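Local structure of putative dehydrogenase (Pseudarthrobacter phenanthrenivorans, 6A3F) at residues K124-T129 against H147-N152; E132-Y137 against D382-A387. The protein catalyses the NAD(+)-dependent oxidation of levoglucosan to 3-dehydrolevoglucosan, working as a homotetramer of the Gfo/Idh/MocA family. All blocks are in the same frame, centred on the assembly; numbering follows the deposited sequence.

How the contacts relate
Contact 1 and contact 2 lie side by side, their centres about 8 Å apart, and their segments alternate along the chain: 124-129, 132-137, 147-152, then 382-387 far downstream. Helix 130-141 links them, since it follows the loop 124-129 and precedes strand 147-149, one of the two outermost strands of the parallel Rossmann sheet within this chain. Contact 1 holds residues of the coenzyme and levoglucosan site: K124 binds both, A150 and N152 bind NADH. Contact 2 fastens that same helix to helix 380-399 near the end of the chain. They meet directly, with A127 CB 3.4 Å from S133 OG, while L126 and A127 pack on M136. The C-terminal part of the chain is thereby laid against the nucleotide-binding domain.

Contact 1 (K124-T129 against H147-N152); sequences KPLART and HMVAFN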
ATOM      1  N   LYS B 124      21.594  21.078   9.844  1.00 22.97           N
ATOM      2  CA  LYS B 124      20.759  21.126  11.015  1.00 23.18           C
ATOM      3  C   LYS B 124      21.248  20.149  12.093  1.00 24.26           C
ATOM      4  O   LYS B 124      22.086  19.276  11.795  1.00 25.88           O
ATOM      5  CB  LYS B 124      19.312  20.815  10.621  1.00 23.33           C
ATOM      6  CG  LYS B 124      19.112  19.724   9.577  1.00 24.62           C
ATOM      7  CD  LYS B 124      19.668  18.356   9.895  1.00 23.92           C
ATOM      8  CE  LYS B 124      19.108  17.713  11.133  1.00 24.18           C
ATOM      9  NZ  LYS B 124      19.764  16.418  11.424  1.00 23.99           N
ATOM     10  N   PRO B 125      20.764  20.268  13.356  1.00 21.83           N
ATOM     11  CA  PRO B 125      20.113  21.475  13.885  1.00 24.42           C
ATOM     12  C   PRO B 125      21.070  22.689  13.795  1.00 23.05           C
ATOM     13  O   PRO B 125      22.271  22.529  13.592  1.00 27.33           O
ATOM     14  CB  PRO B 125      19.772  21.075  15.315  1.00 24.59           C
ATOM     15  CG  PRO B 125      20.886  20.117  15.706  1.00 25.63           C
ATOM     16  CD  PRO B 125      21.172  19.357  14.433  1.00 25.08           C
ATOM     17  N   LEU B 126      20.566  23.897  13.943  1.00 24.63           N
ATOM     18  CA  LEU B 126      21.428  25.000  13.603  1.00 23.74           C
ATOM     19  C   LEU B 126      22.651  24.976  14.542  1.00 23.45           C
ATOM     20  O   LEU B 126      23.779  25.135  14.127  1.00 25.62           O
ATOM     21  CB  LEU B 126      20.642  26.299  13.730  1.00 26.24           C
ATOM     22  CG  LEU B 126      21.391  27.519  13.184  1.00 27.94           C
ATOM     23  CD1 LEU B 126      21.594  27.402  11.686  1.00 30.30           C
ATOM     24  CD2 LEU B 126      20.657  28.815  13.520  1.00 31.53           C
ATOM     25  N   ALA B 127      22.402  24.723  15.800  1.00 27.96           N
ATOM     26  CA  ALA B 127      23.467  24.541  16.764  1.00 31.56           C
ATOM     27  C   ALA B 127      23.036  23.538  17.856  1.00 36.48           C
ATOM     28  O   ALA B 127      21.894  23.057  17.871  1.00 33.13           O
ATOM     29  CB  ALA B 127      23.812  25.905  17.330  1.00 31.61           C
ATOM     30  N   ARG B 128      23.961  23.339  18.806  1.00 43.27           N
ATOM     31  CA  ARG B 128      23.899  22.418  19.967  1.00 43.02           C
ATOM     32  C   ARG B 128      22.814  22.898  20.937  1.00 46.65           C
ATOM     33  O   ARG B 128      22.130  22.101  21.538  1.00 49.98           O
ATOM     34  CB  ARG B 128      25.300  22.410  20.597  1.00 47.45           C
ATOM     35  CG  ARG B 128      25.747  21.150  21.320  1.00 47.47           C
ATOM     36  CD  ARG B 128      27.134  21.306  21.947  1.00 46.77           C
ATOM     37  NE  ARG B 128      27.519  22.703  22.211  1.00 48.71           N
ATOM     38  CZ  ARG B 128      28.514  23.364  21.611  1.00 52.35           C
ATOM     39  NH1 ARG B 128      28.523  24.685  21.545  1.00 48.45           N
ATOM     40  NH2 ARG B 128      29.527  22.713  21.086  1.00 56.06           N
ATOM     41  N   THR B 129      22.636  24.220  21.054  1.00 55.48           N
ATOM     42  CA  THR B 129      21.705  24.846  22.004  1.00 51.30           C
ATOM     43  C   THR B 129      20.953  26.027  21.383  1.00 49.58           C
ATOM     44  O   THR B 129      21.378  26.611  20.383  1.00 43.85           O
ATOM     45  CB  THR B 129      22.417  25.459  23.223  1.00 55.39           C
ATOM     46  OG1 THR B 129      21.856  26.768  23.329  1.00 55.20           O
ATOM     47  CG2 THR B 129      23.922  25.600  23.117  1.00 51.28           C
ATOM     48  N   HIS B 147      21.633  33.195   4.064  1.00 25.98           N
ATOM     49  CA  HIS B 147      21.874  32.165   5.055  1.00 24.34           C
ATOM     50  C   HIS B 147      20.751  31.121   4.995  1.00 24.37           C
ATOM     51  O   HIS B 147      19.556  31.480   4.979  1.00 24.77           O
ATOM     52  CB  HIS B 147      21.993  32.770   6.467  1.00 26.91           C
ATOM     53  CG  HIS B 147      20.976  33.803   6.802  1.00 24.16           C
ATOM     54  ND1 HIS B 147      19.858  33.511   7.524  1.00 23.75           N
ATOM     55  CD2 HIS B 147      20.938  35.131   6.541  1.00 25.56           C
ATOM     56  CE1 HIS B 147      19.153  34.611   7.687  1.00 26.81           C
ATOM     57  NE2 HIS B 147      19.810  35.627   7.100  1.00 24.51           N
ATOM     58  N   MET B 148      21.149  29.851   5.058  1.00 23.24           N
ATOM     59  CA  MET B 148      20.180  28.740   4.880  1.00 23.53           C
ATOM     60  C   MET B 148      20.523  27.592   5.826  1.00 22.10           C
ATOM     61  O   MET B 148      21.696  27.241   6.005  1.00 24.39           O
ATOM     62  CB  MET B 148      20.215  28.250   3.431  1.00 24.57           C
ATOM     63  CG  MET B 148      19.000  27.438   3.006  1.00 23.97           C
ATOM     64  SD  MET B 148      19.098  26.946   1.292  1.00 24.27           S
ATOM     65  CE  MET B 148      17.429  26.320   1.041  1.00 25.87           C
ATOM     66  N   VAL B 149      19.492  26.996   6.430  1.00 22.37           N
ATOM     67  CA  VAL B 149      19.689  25.762   7.223  1.00 23.70           C
ATOM     68  C   VAL B 149      19.132  24.571   6.409  1.00 25.07           C
ATOM     69  O   VAL B 149      18.120  24.728   5.729  1.00 23.45           O
ATOM     70  CB  VAL B 149      19.080  25.865   8.635  1.00 23.18           C
ATOM     71  CG1 VAL B 149      17.591  26.108   8.642  1.00 24.84           C
ATOM     72  CG2 VAL B 149      19.442  24.668   9.485  1.00 24.14           C
ATOM     73  N   ALA B 150      19.808  23.432   6.459  1.00 22.44           N
ATOM     74  CA  ALA B 150      19.607  22.313   5.480  1.00 22.10           C
ATOM     75  C   ALA B 150      18.441  21.409   5.903  1.00 21.42           C
ATOM     76  O   ALA B 150      18.683  20.191   6.127  1.00 21.30           O
ATOM     77  CB  ALA B 150      20.877  21.495   5.373  1.00 24.47           C
ATOM     78  N   PHE B 151      17.242  21.975   6.058  1.00 20.29           N
ATOM     79  CA  PHE B 151      16.021  21.152   6.202  1.00 21.66           C
ATOM     80  C   PHE B 151      15.573  20.744   4.770  1.00 21.82           C
ATOM     81  O   PHE B 151      14.562  21.208   4.199  1.00 23.51           O
ATOM     82  CB  PHE B 151      14.944  21.888   7.010  1.00 21.67           C
ATOM     83  CG  PHE B 151      15.249  22.062   8.472  1.00 21.64           C
ATOM     84  CD1 PHE B 151      15.581  20.970   9.263  1.00 23.30           C
ATOM     85  CD2 PHE B 151      15.254  23.330   9.046  1.00 23.28           C
ATOM     86  CE1 PHE B 151      15.861  21.126  10.611  1.00 22.62           C
ATOM     87  CE2 PHE B 151      15.546  23.486  10.395  1.00 23.74           C
ATOM     88  CZ  PHE B 151      15.873  22.388  11.162  1.00 25.51           C
ATOM     89  N   ASN B 152      16.378  19.893   4.169  1.00 19.99           N
ATOM     90  CA  ASN B 152      16.307  19.592   2.752  1.00 21.03           C
ATOM     91  C   ASN B 152      14.995  18.851   2.414  1.00 21.65           C
ATOM     92  O   ASN B 152      14.526  18.931   1.252  1.00 21.79           O
ATOM     93  CB  ASN B 152      17.524  18.800   2.307  1.00 21.07           C
ATOM     94  CG  ASN B 152      17.589  17.464   2.993  1.00 22.34           C
ATOM     95  OD1 ASN B 152      17.806  17.446   4.203  1.00 23.85           O
ATOM     96  ND2 ASN B 152      17.295  16.382   2.258  1.00 21.91           N
TER
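K124 packs its CB and CG against V149-F151, at the C-terminal ends of the strands of the parallel Rossmann sheet, where the coenzyme and levoglucosan bind. The loop carrying it leaves strand 119-122 through a cis peptide bond between K124 and P125, in keeping with the EKP sequence of the Gfo/Idh/MocA family. CB of K124 points at 147-152: it comes within 3.5 Å of F151 CE1, meeting the ring obliquely, and within 4.0 Å of V149 CG2. CG, wedged between its own backbone N and carbonyl carbon (chi1 39°), approaches A150 O at 3.5 Å while remaining 3.7 Å from F151 CE1. Two further bends, at chi2 and chi3, turn CD and CE away from V149-F151. The root of the chain is thus packed against V149, the F151 ring and the carbonyl oxygen of A150. At the tip, NZ forms a salt bridge with D209 OD1, which probably helps fix the end of the chain beside the substrate site; both residues bind levoglucosan.

On the other segment, two successive inverse gamma turns, centred on A150 and F151, lead toward N152. A150 and N152 bind NADH, and N152 ND2 donates a hydrogen bond to T358 OG1. F151 also rests on T212 of helix 206-221. Further along the loop, L126 CD1 meets V149 CG2 at 4.1 Å, an apolar contact.

Contact 2 (E132-Y137 against D382-A387); sequences ESKAMY and DGYQVA
Y384 lays its ring against the backbone of K134 and carries most of this contact between helices 130-141 and 380-399. With CG anti to the backbone N (chi1 175°), the phenol reaches across to the other helix, and K134 CA sits over one ring face in a CH-pi contact, 3.7 Å from the ring centroid. Next to this face lies the tightly packed, buried part, where two small residues meet: S133 OG approaches A387 CB at 3.3 Å, and the serine CB is 3.6 Å from that same methyl. This hydroxyl makes no hydrogen bond to 382-387; it bonds back to O of T129, the N-cap residue just before its helix, so its polar end is satisfied while its flank packs.

The segments form an antiparallel helix pair: the axes of 132-137 and 382-387 approach to 8.9 Å, with an angle of 163° between their directions. Helix 130-141 belongs to the Rossmann domain, connecting strands 119-122 and 147-149 in a beta-alpha-beta crossover, whereas its partner comes from near the C-terminus. S133 and Y384 are in register.

Toward solvent the contact differs in burial rather than in distance. Exposed K134 runs alongside the phenol and points the same way, its CG 3.3 Å from Y384 OH, but this is carbon against hydroxyl. The extended chain passes the hydroxyl, bends at chi4 and sends NZ away to a salt bridge with D138. Y137 borders another part of the ring: its side chain crosses that of Y384 at about a right angle, although the ring planes are inclined by just 31°. The nearest atoms of this oblique pair are Y137 CD2 and Y384 CD2, 3.4 Å apart.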
ATOM      1  N   GLU B 132      23.256  29.226  21.540  1.00 33.08           N
ATOM      2  CA  GLU B 132      24.205  29.159  20.476  1.00 36.71           C
ATOM      3  C   GLU B 132      23.532  29.486  19.133  1.00 31.79           C
ATOM      4  O   GLU B 132      24.090  30.173  18.300  1.00 28.23           O
ATOM      5  CB  GLU B 132      24.777  27.755  20.500  1.00 39.09           C
ATOM      6  CG  GLU B 132      25.978  27.562  19.638  1.00 42.06           C
ATOM      7  CD  GLU B 132      26.641  26.223  19.908  1.00 40.25           C
ATOM      8  OE1 GLU B 132      27.860  26.184  19.940  1.00 47.21           O
ATOM      9  OE2 GLU B 132      25.933  25.230  20.112  1.00 39.19           O
ATOM     10  N   SER B 133      22.303  29.005  18.949  1.00 32.18           N
ATOM     11  CA  SER B 133      21.600  29.278  17.688  1.00 32.13           C
ATOM     12  C   SER B 133      21.278  30.778  17.556  1.00 30.47           C
ATOM     13  O   SER B 133      21.346  31.339  16.478  1.00 25.24           O
ATOM     14  CB  SER B 133      20.356  28.423  17.577  1.00 33.60           C
ATOM     15  OG  SER B 133      20.624  27.021  17.768  1.00 27.96           O
ATOM     16  N   LYS B 134      20.948  31.437  18.676  1.00 29.71           N
ATOM     17  CA  LYS B 134      20.662  32.897  18.670  1.00 31.50           C
ATOM     18  C   LYS B 134      21.883  33.703  18.209  1.00 29.26           C
ATOM     19  O   LYS B 134      21.757  34.658  17.443  1.00 29.25           O
ATOM     20  CB  LYS B 134      20.265  33.339  20.075  1.00 33.17           C
ATOM     21  CG  LYS B 134      19.831  34.795  20.191  1.00 35.92           C
ATOM     22  CD  LYS B 134      19.551  35.212  21.635  1.00 39.78           C
ATOM     23  CE  LYS B 134      18.946  36.605  21.734  1.00 40.87           C
ATOM     24  NZ  LYS B 134      19.928  37.604  21.278  1.00 42.79           N
ATOM     25  N   ALA B 135      23.066  33.295  18.655  1.00 30.39           N
ATOM     26  CA  ALA B 135      24.285  33.967  18.295  1.00 33.06           C
ATOM     27  C   ALA B 135      24.508  33.853  16.789  1.00 32.71           C
ATOM     28  O   ALA B 135      24.979  34.784  16.147  1.00 26.78           O
ATOM     29  CB  ALA B 135      25.450  33.385  19.065  1.00 34.24           C
ATOM     30  N   MET B 136      24.172  32.715  16.196  1.00 30.90           N
ATOM     31  CA  MET B 136      24.334  32.578  14.717  1.00 29.85           C
ATOM     32  C   MET B 136      23.352  33.487  13.974  1.00 27.26           C
ATOM     33  O   MET B 136      23.686  34.236  13.014  1.00 28.23           O
ATOM     34  CB  MET B 136      24.141  31.114  14.293  1.00 29.26           C
ATOM     35  CG  MET B 136      25.227  30.217  14.812  1.00 28.06           C
ATOM     36  SD  MET B 136      24.820  28.428  14.674  1.00 27.95           S
ATOM     37  CE  MET B 136      24.897  28.276  12.885  1.00 30.26           C
ATOM     38  N   TYR B 137      22.126  33.419  14.412  1.00 25.29           N
ATOM     39  CA  TYR B 137      21.118  34.261  13.819  1.00 25.98           C
ATOM     40  C   TYR B 137      21.528  35.745  13.933  1.00 29.85           C
ATOM     41  O   TYR B 137      21.496  36.503  12.938  1.00 28.21           O
ATOM     42  CB  TYR B 137      19.801  33.973  14.520  1.00 24.63           C
ATOM     43  CG  TYR B 137      18.705  34.895  14.111  1.00 27.73           C
ATOM     44  CD1 TYR B 137      18.376  35.020  12.772  1.00 30.10           C
ATOM     45  CD2 TYR B 137      18.013  35.638  15.048  1.00 30.44           C
ATOM     46  CE1 TYR B 137      17.371  35.873  12.372  1.00 32.99           C
ATOM     47  CE2 TYR B 137      17.011  36.508  14.655  1.00 33.41           C
ATOM     48  CZ  TYR B 137      16.686  36.609  13.318  1.00 34.36           C
ATOM     49  OH  TYR B 137      15.705  37.469  12.917  1.00 42.76           O
ATOM     50  N   ASP B 382      14.708  30.648  10.679  1.00 26.67           N
ATOM     51  CA  ASP B 382      13.953  29.392  10.817  1.00 24.91           C
ATOM     52  C   ASP B 382      14.729  28.404  11.704  1.00 22.72           C
ATOM     53  O   ASP B 382      14.124  27.678  12.514  1.00 23.24           O
ATOM     54  CB  ASP B 382      13.646  28.818   9.420  1.00 25.53           C
ATOM     55  CG  ASP B 382      12.812  29.768   8.566  1.00 25.28           C
ATOM     56  OD1 ASP B 382      11.550  29.820   8.750  1.00 29.22           O
ATOM     57  OD2 ASP B 382      13.425  30.513   7.735  1.00 25.95           O
ATOM     58  N   GLY B 383      16.054  28.343  11.511  1.00 22.85           N
ATOM     59  CA  GLY B 383      16.909  27.452  12.287  1.00 23.34           C
ATOM     60  C   GLY B 383      16.860  27.776  13.765  1.00 24.63           C
ATOM     61  O   GLY B 383      16.738  26.910  14.618  1.00 25.79           O
ATOM     62  N   TYR B 384      16.882  29.058  14.051  1.00 23.41           N
ATOM     63  CA  TYR B 384      16.816  29.523  15.412  1.00 24.36           C
ATOM     64  C   TYR B 384      15.420  29.297  16.026  1.00 23.73           C
ATOM     65  O   TYR B 384      15.360  28.852  17.168  1.00 23.06           O
ATOM     66  CB  TYR B 384      17.266  30.988  15.442  1.00 25.29           C
ATOM     67  CG  TYR B 384      17.148  31.666  16.786  1.00 27.17           C
ATOM     68  CD1 TYR B 384      17.433  30.993  17.963  1.00 25.31           C
ATOM     69  CD2 TYR B 384      16.783  33.006  16.873  1.00 29.94           C
ATOM     70  CE1 TYR B 384      17.320  31.615  19.203  1.00 28.87           C
ATOM     71  CE2 TYR B 384      16.632  33.633  18.105  1.00 31.05           C
ATOM     72  CZ  TYR B 384      16.937  32.945  19.270  1.00 33.42           C
ATOM     73  OH  TYR B 384      16.803  33.583  20.470  1.00 33.95           O
ATOM     74  N   GLN B 385      14.324  29.525  15.268  1.00 22.31           N
ATOM     75  CA  GLN B 385      12.981  29.263  15.758  1.00 23.72           C
ATOM     76  C   GLN B 385      12.831  27.774  16.107  1.00 22.22           C
ATOM     77  O   GLN B 385      12.193  27.419  17.098  1.00 23.51           O
ATOM     78  CB  GLN B 385      11.917  29.684  14.737  1.00 24.88           C
ATOM     79  CG  GLN B 385      10.493  29.510  15.267  1.00 24.80           C
ATOM     80  CD  GLN B 385      10.207  30.388  16.468  1.00 26.00           C
ATOM     81  OE1 GLN B 385       9.986  31.591  16.323  1.00 29.48           O
ATOM     82  NE2 GLN B 385      10.212  29.807  17.655  1.00 26.97           N
ATOM     83  N   VAL B 386      13.403  26.888  15.295  1.00 23.47           N
ATOM     84  CA  VAL B 386      13.360  25.478  15.618  1.00 24.15           C
ATOM     85  C   VAL B 386      14.157  25.218  16.906  1.00 23.23           C
ATOM     86  O   VAL B 386      13.708  24.441  17.780  1.00 23.06           O
ATOM     87  CB  VAL B 386      13.861  24.627  14.430  1.00 25.13           C
ATOM     88  CG1 VAL B 386      14.063  23.167  14.815  1.00 24.99           C
ATOM     89  CG2 VAL B 386      12.892  24.757  13.260  1.00 24.57           C
ATOM     90  N   ALA B 387      15.334  25.821  17.030  1.00 24.78           N
ATOM     91  CA  ALA B 387      16.121  25.631  18.286  1.00 26.80           C
ATOM     92  C   ALA B 387      15.317  26.075  19.518  1.00 23.85           C
ATOM     93  O   ALA B 387      15.429  25.423  20.600  1.00 27.25           O
ATOM     94  CB  ALA B 387      17.443  26.361  18.183  1.00 26.77           C
TER